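Local coordinates for protein putative NAD(P)H nitroreductase MhqN (PDB 3BEM) that probably acts as an FMN-dependent NAD(P)H nitroreductase, working as a homodimer that may contribute to the degradation of aromatic compounds, at residues B[161-166]-B[194-199]; B[61-66]-B[86-91]; B[95-100]-B[134-139]; B[142-147]-B[185-190]. The protein carries 3 engineered substitutions. All blocks are in the same frame, centred on the assembly; numbering follows the deposited sequence.

Contact 1: B[161-166]-B[194-199]; sequences AGWDTC and IGKEKT. Engineered in segment 161-166: A161 (natural residue Lys). With FMN (flavin mononucleotide), chain G.
The indole of W163 carries the end of the K196 side chain over one face, while its edge meets the backbone of G195 and, in the ring plane, CB of the engineered A161. These groups decorate an antiparallel strand pair in the sheet of the nitroreductase fold, where strand 164-168, outermost within this chain, runs beside strand 186-195. K196 CE rests 3.6 Å from the centroid of the six-membered ring of W163, a CH-pi contact, and NZ stands beyond it almost on the ring normal, within cation-pi range at 4.5 Å. At the edge, W163 CE3 approaches G195 O to 3.5 Å. The same carbonyl receives the backbone N-H of D164, and G195 N returns a bond to D164 O, so D164 and G195 form a hydrogen-bonded pair. T165 and I194 are the neighbouring non-hydrogen-bonded pair. With CG1 of I194 anti to its backbone N (chi1 -175°), that branch lies 3.8 Å from T165 CG2 and its CD1 continues toward W163 CB; I194 also touches helices 37-47 and 136-161. Beyond G195 the backbones part, and the D164 side chain takes over the pairing: E197 N donates to D164 OD2 at 2.9 Å in a nearly straight bond (175°), on the anti side of the carboxylate. D164 OD1 and E197 OE1 both form salt bridges with R202, which would ease their repulsion, and E197 OE2 accepts from the backbone N of S27 and N28. One residue past T165, C166 puts its SG 3.4 Å from N1 of the flavin.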
# COMPACT_ATOMS: atom_id res chain seq x y z
N ALA B 161 -5.92 9.78 -13.71
CA ALA B 161 -5.43 10.80 -14.63
C ALA B 161 -5.30 10.31 -16.04
O ALA B 161 -5.05 11.13 -16.94
CB ALA B 161 -4.08 11.41 -14.12
N GLY B 162 -5.59 9.04 -16.26
CA GLY B 162 -5.56 8.46 -17.58
C GLY B 162 -4.25 7.83 -18.00
O GLY B 162 -4.07 7.50 -19.20
N TRP B 163 -3.38 7.55 -17.04
CA TRP B 163 -2.09 6.92 -17.32
C TRP B 163 -2.09 5.46 -16.86
O TRP B 163 -2.80 5.07 -15.91
CB TRP B 163 -0.98 7.68 -16.61
CG TRP B 163 -0.75 9.04 -17.14
CD1 TRP B 163 -1.38 10.20 -16.76
CD2 TRP B 163 0.19 9.42 -18.16
NE1 TRP B 163 -0.91 11.26 -17.48
CE2 TRP B 163 0.06 10.82 -18.35
CE3 TRP B 163 1.12 8.72 -18.93
CZ2 TRP B 163 0.83 11.53 -19.28
CZ3 TRP B 163 1.87 9.41 -19.85
CH2 TRP B 163 1.73 10.81 -20.02
N ASP B 164 -1.23 4.66 -17.48
CA ASP B 164 -0.98 3.28 -17.05
C ASP B 164 0.29 3.19 -16.22
O ASP B 164 1.22 3.95 -16.41
CB ASP B 164 -0.87 2.38 -18.27
CG ASP B 164 -2.13 2.42 -19.09
OD1 ASP B 164 -3.24 2.15 -18.51
OD2 ASP B 164 -2.06 2.80 -20.26
N THR B 165 0.33 2.24 -15.29
CA THR B 165 1.53 2.02 -14.46
C THR B 165 1.79 0.53 -14.35
O THR B 165 0.93 -0.29 -14.72
CB THR B 165 1.45 2.62 -13.03
OG1 THR B 165 0.35 2.01 -12.31
CG2 THR B 165 1.34 4.14 -13.03
N CYS B 166 3.03 0.18 -13.99
CA CYS B 166 3.39 -1.19 -13.61
C CYS B 166 4.25 -1.08 -12.37
O CYS B 166 5.32 -0.51 -12.44
CB CYS B 166 4.11 -1.90 -14.73
SG CYS B 166 4.27 -3.66 -14.29
N ILE B 194 5.48 4.37 -15.50
CA ILE B 194 4.25 5.05 -15.90
C ILE B 194 4.34 5.39 -17.38
O ILE B 194 5.41 5.70 -17.90
CB ILE B 194 3.99 6.31 -15.01
CG1 ILE B 194 2.64 6.91 -15.36
CG2 ILE B 194 5.15 7.35 -15.17
CD1 ILE B 194 2.19 7.96 -14.37
N GLY B 195 3.20 5.32 -18.09
CA GLY B 195 3.15 5.60 -19.48
C GLY B 195 1.81 5.26 -20.05
O GLY B 195 0.83 5.25 -19.32
N LYS B 196 1.76 5.00 -21.36
CA LYS B 196 0.52 4.62 -22.05
C LYS B 196 0.76 3.24 -22.64
O LYS B 196 1.73 3.04 -23.42
CB LYS B 196 0.14 5.62 -23.12
CG LYS B 196 -0.11 7.07 -22.63
CD LYS B 196 -1.28 7.23 -21.66
CE LYS B 196 -1.50 8.75 -21.27
NZ LYS B 196 -2.07 9.61 -22.31
N GLU B 197 -0.09 2.30 -22.28
CA GLU B 197 -0.03 0.94 -22.83
C GLU B 197 -0.98 0.83 -24.02
O GLU B 197 -2.05 1.40 -23.98
CB GLU B 197 -0.38 -0.07 -21.74
CG GLU B 197 -0.44 -1.50 -22.24
CD GLU B 197 -0.43 -2.53 -21.17
OE1 GLU B 197 -1.30 -2.46 -20.28
OE2 GLU B 197 0.41 -3.46 -21.26
N LYS B 198 -0.61 0.07 -25.04
CA LYS B 198 -1.59 -0.24 -26.10
C LYS B 198 -2.65 -1.23 -25.58
O LYS B 198 -2.31 -2.35 -25.23
CB LYS B 198 -0.93 -0.81 -27.34
CG LYS B 198 -1.93 -1.05 -28.46
CD LYS B 198 -1.25 -1.35 -29.78
CE LYS B 198 -2.25 -1.12 -30.91
NZ LYS B 198 -2.01 -1.94 -32.10
N THR B 199 -3.90 -0.79 -25.52
CA THR B 199 -4.96 -1.56 -24.89
C THR B 199 -5.37 -2.77 -25.71
O THR B 199 -5.70 -3.81 -25.14
CB THR B 199 -6.22 -0.72 -24.69
OG1 THR B 199 -5.86 0.56 -24.16
CG2 THR B 199 -7.20 -1.42 -23.73
N1 FMN G . 5.38 -6.69 -13.18
C2 FMN G . 6.50 -6.78 -13.98
O2 FMN G . 6.31 -6.87 -15.20
N3 FMN G . 7.76 -6.73 -13.44
C4 FMN G . 7.97 -6.67 -12.07
O4 FMN G . 9.14 -6.51 -11.67
C4A FMN G . 6.84 -6.58 -11.26
N5 FMN G . 6.98 -6.52 -9.88
C5A FMN G . 5.84 -6.33 -9.12
C6 FMN G . 6.00 -6.14 -7.73
C7 FMN G . 4.88 -5.92 -6.94
C7M FMN G . 5.12 -5.42 -5.51
C8 FMN G . 3.60 -5.89 -7.48
C8M FMN G . 2.46 -5.26 -6.70
C9 FMN G . 3.42 -6.13 -8.84
C9A FMN G . 4.54 -6.31 -9.66
N10 FMN G . 4.39 -6.50 -11.05
C10 FMN G . 5.54 -6.58 -11.82
C1' FMN G . 3.02 -6.63 -11.63
C2' FMN G . 2.27 -7.92 -11.28
O2' FMN G . 2.75 -8.96 -12.13
C3' FMN G . 0.79 -7.67 -11.52
O3' FMN G . 0.37 -6.64 -10.58
C4' FMN G . -0.08 -8.92 -11.45
O4' FMN G . 0.31 -9.84 -12.49
C5' FMN G . -1.58 -8.52 -11.62
O5' FMN G . -1.84 -7.82 -12.86
P FMN G . -2.98 -6.69 -12.83
O1P FMN G . -4.25 -7.37 -12.44
O2P FMN G . -2.41 -5.78 -11.80
O3P FMN G . -3.03 -6.11 -14.21

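Contact 2: B[61-66]-B[86-91]; sequences YVTVLD and SSAVLL. With PGO (S-1,2-propanediol), chain H.
T63 OG1, buried by the contact beside L90, has no hydrogen-bonding partner anywhere in the model. Its nearest neighbour across the strands is L90 CG, 3.9 Å away. The two side chains lie alongside each other and point the same way; with OG1 of T63 beside the backbone N (chi1 -53°) and CG2 anti to it, both the methyl and the oxygen flank the L90 branch point. L90 CD2 then turns to the Y61 ring, meeting CD2 of Y61 at 3.9 Å, and F44 of helix 37-47 closes over this cluster. An alanine in place of L90 would remove CG and both methyls, and would probably open a gap between T63 and the Y61 ring, leaving that ring less firmly packed. On the other face V62, V64, V89 and L91 gather, the closest approach between side chains here being V64 CG2 to L91 CD2 at 4.2 Å. Four backbone bonds tie the antiparallel strands: V62 and L91 exchange a pair, and so do V64 and V89, with V64 N to V89 O at 2.8 Å. Pairing fades at L65, whose CD2 meets A88 CB at 3.6 Å, just where S87 and A88 form a classic beta bulge against I194. S87 O there accepts a hydrogen bond from a propanediol molecule. Strand 59-64 is outermost within its chain, yet Y61, V62 and T63 pair in parallel with a strand of the second subunit, so the sheet continues through the dimer. Cohesion thus comes from backbone bonds and hydrocarbon packing, and the T63 hydroxyl adds no hydrogen bond in the model.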
# COMPACT_ATOMS: atom_id res chain seq x y z
N TYR B 61 9.84 9.92 -3.44
CA TYR B 61 9.89 9.45 -4.82
C TYR B 61 11.04 10.08 -5.60
O TYR B 61 11.23 11.31 -5.54
CB TYR B 61 8.58 9.73 -5.56
CG TYR B 61 7.36 9.02 -5.02
CD1 TYR B 61 6.68 9.51 -3.92
CD2 TYR B 61 6.85 7.91 -5.67
CE1 TYR B 61 5.58 8.86 -3.40
CE2 TYR B 61 5.75 7.26 -5.20
CZ TYR B 61 5.11 7.73 -4.06
OH TYR B 61 4.03 7.04 -3.63
N VAL B 62 11.84 9.25 -6.26
CA VAL B 62 12.80 9.76 -7.22
C VAL B 62 12.19 9.45 -8.56
O VAL B 62 11.97 8.27 -8.91
CB VAL B 62 14.14 9.14 -7.07
CG1 VAL B 62 15.06 9.64 -8.19
CG2 VAL B 62 14.70 9.48 -5.68
N THR B 63 11.89 10.51 -9.30
CA THR B 63 11.15 10.39 -10.55
C THR B 63 12.07 10.66 -11.74
O THR B 63 12.55 11.79 -11.91
CB THR B 63 9.94 11.34 -10.58
OG1 THR B 63 9.14 11.13 -9.41
CG2 THR B 63 9.10 11.14 -11.83
N VAL B 64 12.30 9.62 -12.54
CA VAL B 64 13.28 9.67 -13.61
C VAL B 64 12.57 9.87 -14.94
O VAL B 64 11.85 8.98 -15.43
CB VAL B 64 14.17 8.40 -13.67
CG1 VAL B 64 15.30 8.58 -14.71
CG2 VAL B 64 14.72 8.08 -12.24
N LEU B 65 12.82 11.04 -15.54
CA LEU B 65 12.27 11.40 -16.85
C LEU B 65 13.37 11.29 -17.90
O LEU B 65 13.13 11.11 -19.10
CB LEU B 65 11.72 12.84 -16.81
CG LEU B 65 10.66 13.18 -15.75
CD1 LEU B 65 10.42 14.70 -15.65
CD2 LEU B 65 9.41 12.46 -16.06
N ASP B 66 14.61 11.41 -17.44
CA ASP B 66 15.76 11.40 -18.36
C ASP B 66 15.93 10.05 -19.06
O ASP B 66 16.17 9.03 -18.43
CB ASP B 66 17.04 11.78 -17.62
CG ASP B 66 18.22 11.99 -18.57
OD1 ASP B 66 18.84 11.00 -19.01
OD2 ASP B 66 18.49 13.15 -18.93
N SER B 86 8.82 3.21 -21.00
CA SER B 86 8.01 4.06 -20.13
C SER B 86 8.19 5.55 -20.33
O SER B 86 9.24 6.01 -20.79
CB SER B 86 8.30 3.76 -18.66
OG SER B 86 9.63 4.08 -18.29
N SER B 87 7.17 6.30 -19.99
CA SER B 87 7.29 7.76 -19.97
C SER B 87 8.15 8.27 -18.82
O SER B 87 8.85 9.26 -18.97
CB SER B 87 5.92 8.42 -19.95
OG SER B 87 5.18 7.95 -21.06
N ALA B 88 8.09 7.58 -17.68
CA ALA B 88 8.92 7.88 -16.53
C ALA B 88 9.07 6.61 -15.70
O ALA B 88 8.24 5.69 -15.78
CB ALA B 88 8.33 9.01 -15.68
N VAL B 89 10.16 6.54 -14.94
CA VAL B 89 10.41 5.45 -13.99
C VAL B 89 10.51 6.08 -12.60
O VAL B 89 11.28 7.03 -12.44
CB VAL B 89 11.70 4.64 -14.27
CG1 VAL B 89 11.74 3.47 -13.23
CG2 VAL B 89 11.76 4.08 -15.68
N LEU B 90 9.67 5.65 -11.62
CA LEU B 90 9.74 6.18 -10.24
C LEU B 90 10.33 5.16 -9.32
O LEU B 90 10.01 3.96 -9.42
CB LEU B 90 8.33 6.51 -9.73
CG LEU B 90 7.59 7.68 -10.41
CD1 LEU B 90 7.20 7.43 -11.83
CD2 LEU B 90 6.35 7.92 -9.55
N LEU B 91 11.22 5.60 -8.45
CA LEU B 91 11.68 4.77 -7.35
C LEU B 91 10.97 5.24 -6.12
O LEU B 91 11.03 6.40 -5.76
CB LEU B 91 13.21 4.85 -7.22
CG LEU B 91 13.99 4.11 -8.32
CD1 LEU B 91 13.62 2.59 -8.38
CD2 LEU B 91 13.86 4.87 -9.70
C1 PGO H . 9.20 11.97 -21.18
C2 PGO H . 9.94 12.87 -20.20
C3 PGO H . 11.35 13.21 -20.71
O1 PGO H . 8.06 11.31 -20.60
O2 PGO H . 9.16 14.07 -19.96

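Contact 3: B[95-100]-B[134-139]; sequences DKQAYQ and RGEQFK
K139 NZ is gripped by three oxygens: it donates to Y99 OH across the contact at 3.1 Å, forms a salt bridge with E136 OE2 at 2.8 Å, and forms another with E132 of the preceding helix. E136 is met on the syn side of its carboxylate. Two acids around one ammonium group are likely to favour its charged form. The lysine gets there with an extended chain beyond CG, passing obliquely along the tyrosine, where its CE comes 3.5 Å from Y99 CE1. Y99 in turn has CG lodged between its backbone N and carbonyl carbon (chi1 68°), a placing that brings the phenol to the lysine. Nearer the helix backbone, K139 CB packs 3.3 Å from K96 O. A water also spans the gap, donating to D95 O at 2.8 Å and to K139 O. Q97 folds back over the loop, its NE2 bonded to Q100 OE1 at 3.0 Å and weakly to Y99 OH. The loop itself is tightly wound: D95 OD1 takes the N-H of Q97, approached from above the carboxylate plane, and A98 N reaches back to D95 O. On the helix side G135, with positive phi, occupies the N-cap position. The contact therefore joins two recognisable elements, an Asx turn overlapping a type I beta turn at the end of strand 88-95, and the first turn of helix 136-161.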
# COMPACT_ATOMS: atom_id res chain seq x y z
N ASP B 95 11.90 6.08 4.08
CA ASP B 95 12.92 6.49 5.06
C ASP B 95 12.90 5.62 6.31
O ASP B 95 11.98 5.67 7.11
CB ASP B 95 12.64 7.92 5.43
CG ASP B 95 13.73 8.57 6.21
OD1 ASP B 95 14.74 7.94 6.54
OD2 ASP B 95 13.56 9.79 6.48
N LYS B 96 13.99 4.85 6.50
CA LYS B 96 14.17 4.03 7.69
C LYS B 96 14.41 4.86 8.95
O LYS B 96 14.26 4.36 10.07
CB LYS B 96 15.33 3.06 7.46
CG LYS B 96 15.03 1.99 6.42
CD LYS B 96 16.21 1.06 6.15
CE LYS B 96 17.35 1.72 5.46
NZ LYS B 96 18.42 0.72 5.07
N GLN B 97 14.73 6.13 8.79
CA GLN B 97 14.89 7.07 9.93
C GLN B 97 13.79 8.14 9.97
O GLN B 97 13.99 9.25 10.49
CB GLN B 97 16.29 7.74 9.86
CG GLN B 97 17.42 6.75 9.86
CD GLN B 97 17.39 5.83 11.09
OE1 GLN B 97 17.52 4.62 10.97
NE2 GLN B 97 17.19 6.41 12.26
N ALA B 98 12.61 7.80 9.40
CA ALA B 98 11.48 8.77 9.31
C ALA B 98 11.14 9.38 10.67
O ALA B 98 10.80 10.55 10.76
CB ALA B 98 10.21 8.09 8.73
N TYR B 99 11.27 8.60 11.72
CA TYR B 99 10.84 9.04 13.02
C TYR B 99 11.63 10.24 13.53
O TYR B 99 11.15 10.99 14.37
CB TYR B 99 10.94 7.90 14.00
CG TYR B 99 12.36 7.47 14.30
CD1 TYR B 99 13.01 6.55 13.47
CD2 TYR B 99 13.06 7.99 15.38
CE1 TYR B 99 14.30 6.16 13.73
CE2 TYR B 99 14.36 7.61 15.63
CZ TYR B 99 14.96 6.68 14.80
OH TYR B 99 16.26 6.31 15.05
N GLN B 100 12.86 10.40 13.02
CA GLN B 100 13.69 11.58 13.38
C GLN B 100 13.09 12.90 12.98
O GLN B 100 13.52 13.94 13.48
CB GLN B 100 15.10 11.47 12.78
CG GLN B 100 15.91 10.38 13.45
CD GLN B 100 17.21 9.99 12.73
OE1 GLN B 100 17.94 9.13 13.21
NE2 GLN B 100 17.49 10.61 11.59
N ARG B 134 11.37 -0.51 19.35
CA ARG B 134 11.13 -1.69 18.54
C ARG B 134 12.39 -2.09 17.77
O ARG B 134 12.64 -3.28 17.57
CB ARG B 134 9.92 -1.50 17.60
CG ARG B 134 8.58 -1.46 18.32
CD ARG B 134 7.39 -1.74 17.41
NE ARG B 134 6.19 -2.03 18.19
CZ ARG B 134 5.08 -2.60 17.70
NH1 ARG B 134 5.00 -2.96 16.42
NH2 ARG B 134 4.05 -2.82 18.50
N GLY B 135 13.19 -1.12 17.35
CA GLY B 135 14.49 -1.42 16.72
C GLY B 135 14.55 -1.38 15.21
O GLY B 135 13.64 -0.91 14.54
N GLU B 136 15.66 -1.87 14.67
CA GLU B 136 16.02 -1.64 13.27
C GLU B 136 15.09 -2.35 12.31
O GLU B 136 14.71 -1.79 11.26
CB GLU B 136 17.45 -2.12 13.00
CG GLU B 136 18.53 -1.27 13.66
CD GLU B 136 18.30 0.22 13.50
OE1 GLU B 136 18.29 0.72 12.34
OE2 GLU B 136 18.07 0.89 14.55
N GLN B 137 14.75 -3.60 12.63
CA GLN B 137 13.83 -4.35 11.76
C GLN B 137 12.51 -3.58 11.63
O GLN B 137 11.99 -3.45 10.52
CB GLN B 137 13.57 -5.77 12.25
CG GLN B 137 12.74 -6.58 11.29
CD GLN B 137 12.51 -8.03 11.72
OE1 GLN B 137 12.94 -8.96 11.03
NE2 GLN B 137 11.81 -8.22 12.86
N PHE B 138 11.96 -3.12 12.76
CA PHE B 138 10.71 -2.37 12.75
C PHE B 138 10.82 -1.09 11.89
O PHE B 138 9.91 -0.78 11.13
CB PHE B 138 10.24 -2.03 14.16
CG PHE B 138 8.96 -1.24 14.17
CD1 PHE B 138 7.75 -1.87 13.85
CD2 PHE B 138 8.94 0.13 14.43
CE1 PHE B 138 6.56 -1.15 13.80
CE2 PHE B 138 7.75 0.84 14.39
CZ PHE B 138 6.56 0.18 14.06
N LYS B 139 11.91 -0.34 12.02
CA LYS B 139 12.16 0.85 11.23
C LYS B 139 12.11 0.56 9.75
O LYS B 139 11.56 1.32 8.97
CB LYS B 139 13.52 1.47 11.57
CG LYS B 139 13.61 2.09 12.98
CD LYS B 139 15.02 2.51 13.27
CE LYS B 139 15.19 2.90 14.71
NZ LYS B 139 16.63 3.28 14.95
O HOH W 1 10.65 4.05 9.01
O HOH W 2 17.29 2.24 10.65

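Contact 4: B[142-147]-B[185-190]; sequences EAIRNA and QFEVVM
The helical turn bearing A143, I144 and A147 crosses the strand bearing E187 and V189 with an axis separation of 8.6 Å and 40° between their N-to-C directions. The backbones come nearest at I144 and V189, whose CA atoms are 5.6 Å apart. V189 and M190 (a selenomethionine) both face V92 on the neighbouring strand in a classic beta bulge. V189 makes most of the contact from the strand. Its CG2 touches A147 CB at 3.7 Å and sits close to A143 O, while CG1 is 3.8 Å from I144 O. An aspartate here has no methyls to fill the site, and its charge would probably lie unfavourably against the carbonyls of A143 and I144. I144 meets the strand earlier along its course, CG1 to E187 CG at 4.1 Å. E187 has CG anti to its backbone N (chi1 -179°) and bends at the next bond, so its methylene contacts the isoleucine while its carboxylate goes on to a salt bridge with R140. The flank of the helix turned from the strand is polar: R145 holds E142 OE2 side-on with NE and NH2, OE2 lying in the guanidinium plane. N146 ND2 bonds E142 O at 2.9 Å, opposite the backbone N-H on that carbonyl, and N146 OD1 accepts from A53 N. N146 touches FMN, and R145 also reaches V189 O of the second subunit by a weak bond. Aliphatic packing thus seats the helix on the sheet, while on its other flank E142 O and A53 N hold N146 at the cofactor and R145 holds E142, a second-shell link.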
# COMPACT_ATOMS: atom_id res chain seq x y z
N GLU B 142 8.57 -0.42 8.64
CA GLU B 142 7.78 0.81 8.55
C GLU B 142 8.05 1.54 7.26
O GLU B 142 7.11 2.06 6.62
CB GLU B 142 8.06 1.70 9.77
CG GLU B 142 7.22 1.28 10.96
CD GLU B 142 5.74 1.59 10.76
OE1 GLU B 142 5.33 2.76 10.89
OE2 GLU B 142 4.98 0.66 10.45
N ALA B 143 9.29 1.52 6.83
CA ALA B 143 9.69 2.09 5.53
C ALA B 143 8.92 1.40 4.41
O ALA B 143 8.36 2.07 3.53
CB ALA B 143 11.17 1.93 5.32
N ILE B 144 8.90 0.07 4.42
CA ILE B 144 8.23 -0.72 3.39
C ILE B 144 6.73 -0.53 3.45
O ILE B 144 6.08 -0.26 2.44
CB ILE B 144 8.62 -2.20 3.52
CG1 ILE B 144 10.11 -2.39 3.24
CG2 ILE B 144 7.76 -3.06 2.57
CD1 ILE B 144 10.61 -3.82 3.57
N ARG B 145 6.16 -0.58 4.66
CA ARG B 145 4.70 -0.51 4.84
C ARG B 145 4.15 0.83 4.39
O ARG B 145 3.21 0.91 3.61
CB ARG B 145 4.35 -0.84 6.27
CG ARG B 145 2.91 -0.60 6.64
CD ARG B 145 2.51 -1.44 7.93
NE ARG B 145 3.56 -1.35 8.93
CZ ARG B 145 4.20 -2.38 9.46
NH1 ARG B 145 3.83 -3.63 9.22
NH2 ARG B 145 5.20 -2.14 10.28
N ASN B 146 4.72 1.90 4.90
CA ASN B 146 4.19 3.21 4.63
C ASN B 146 4.42 3.60 3.15
O ASN B 146 3.54 4.20 2.49
CB ASN B 146 4.73 4.23 5.58
CG ASN B 146 4.15 4.07 6.96
OD1 ASN B 146 3.01 4.45 7.20
ND2 ASN B 146 4.92 3.43 7.86
N ALA B 147 5.61 3.26 2.58
CA ALA B 147 5.87 3.57 1.17
C ALA B 147 4.92 2.77 0.26
O ALA B 147 4.54 3.21 -0.81
CB ALA B 147 7.33 3.30 0.75
N GLN B 185 19.88 5.60 4.27
CA GLN B 185 18.73 5.58 5.15
C GLN B 185 17.43 5.24 4.41
O GLN B 185 16.45 4.99 5.05
CB GLN B 185 18.55 6.90 5.88
CG GLN B 185 18.08 8.02 5.04
CD GLN B 185 18.16 9.32 5.78
OE1 GLN B 185 19.18 10.01 5.69
NE2 GLN B 185 17.11 9.68 6.52
N PHE B 186 17.44 5.26 3.09
CA PHE B 186 16.26 4.96 2.30
C PHE B 186 16.26 3.54 1.82
O PHE B 186 17.25 3.10 1.24
CB PHE B 186 16.17 5.91 1.12
CG PHE B 186 15.99 7.33 1.52
CD1 PHE B 186 14.77 7.80 1.94
CD2 PHE B 186 17.07 8.18 1.50
CE1 PHE B 186 14.63 9.13 2.37
CE2 PHE B 186 16.95 9.50 1.90
CZ PHE B 186 15.74 9.98 2.33
N GLU B 187 15.18 2.84 2.09
CA GLU B 187 14.88 1.59 1.44
C GLU B 187 14.28 1.82 0.07
O GLU B 187 13.38 2.66 -0.05
CB GLU B 187 13.95 0.81 2.35
CG GLU B 187 13.54 -0.54 1.87
CD GLU B 187 14.57 -1.61 2.08
OE1 GLU B 187 15.51 -1.42 2.92
OE2 GLU B 187 14.45 -2.63 1.34
N VAL B 188 14.76 1.12 -0.97
CA VAL B 188 14.13 1.17 -2.27
C VAL B 188 12.97 0.15 -2.26
O VAL B 188 13.17 -1.06 -2.41
CB VAL B 188 15.08 0.92 -3.45
CG1 VAL B 188 14.34 1.16 -4.77
CG2 VAL B 188 16.31 1.81 -3.39
N VAL B 189 11.77 0.64 -1.97
CA VAL B 189 10.62 -0.21 -1.68
C VAL B 189 9.99 -0.81 -2.95
O VAL B 189 9.62 -1.96 -2.96
CB VAL B 189 9.61 0.54 -0.83
CG1 VAL B 189 8.25 -0.27 -0.64
CG2 VAL B 189 10.27 1.03 0.52
N MSE B 190 9.93 -0.03 -4.00
CA MSE B 190 9.45 -0.50 -5.29
C MSE B 190 9.82 0.47 -6.37
O MSE B 190 10.25 1.57 -6.10
CB MSE B 190 7.93 -0.79 -5.30
CG MSE B 190 6.95 0.22 -5.32
SE MSE B 190 5.15 -0.77 -5.40
CE MSE B 190 5.18 -0.93 -3.50

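Followed from the N terminus, contact 2 comes first, closing a largely helical loop of 19 residues and pairing strands 59-64 and 88-95. Contact 3 follows in series, bringing the chain back after helices 102-111 and 117-134 to the end of strand 88-95. Contact 4 then opens on helix 136-161 and closes on strand 186-195, but contact 1 opens before it has closed, so these two cross; none nests. Contacts 1, 2 and 4 share the sheet, and contact 3 lies at the end of one of its strands: I194 N bonds A88 O between contacts 1 and 2, L91 packs on V188 between contacts 2 and 4, and K96 N meets Q185 O between contacts 3 and 4.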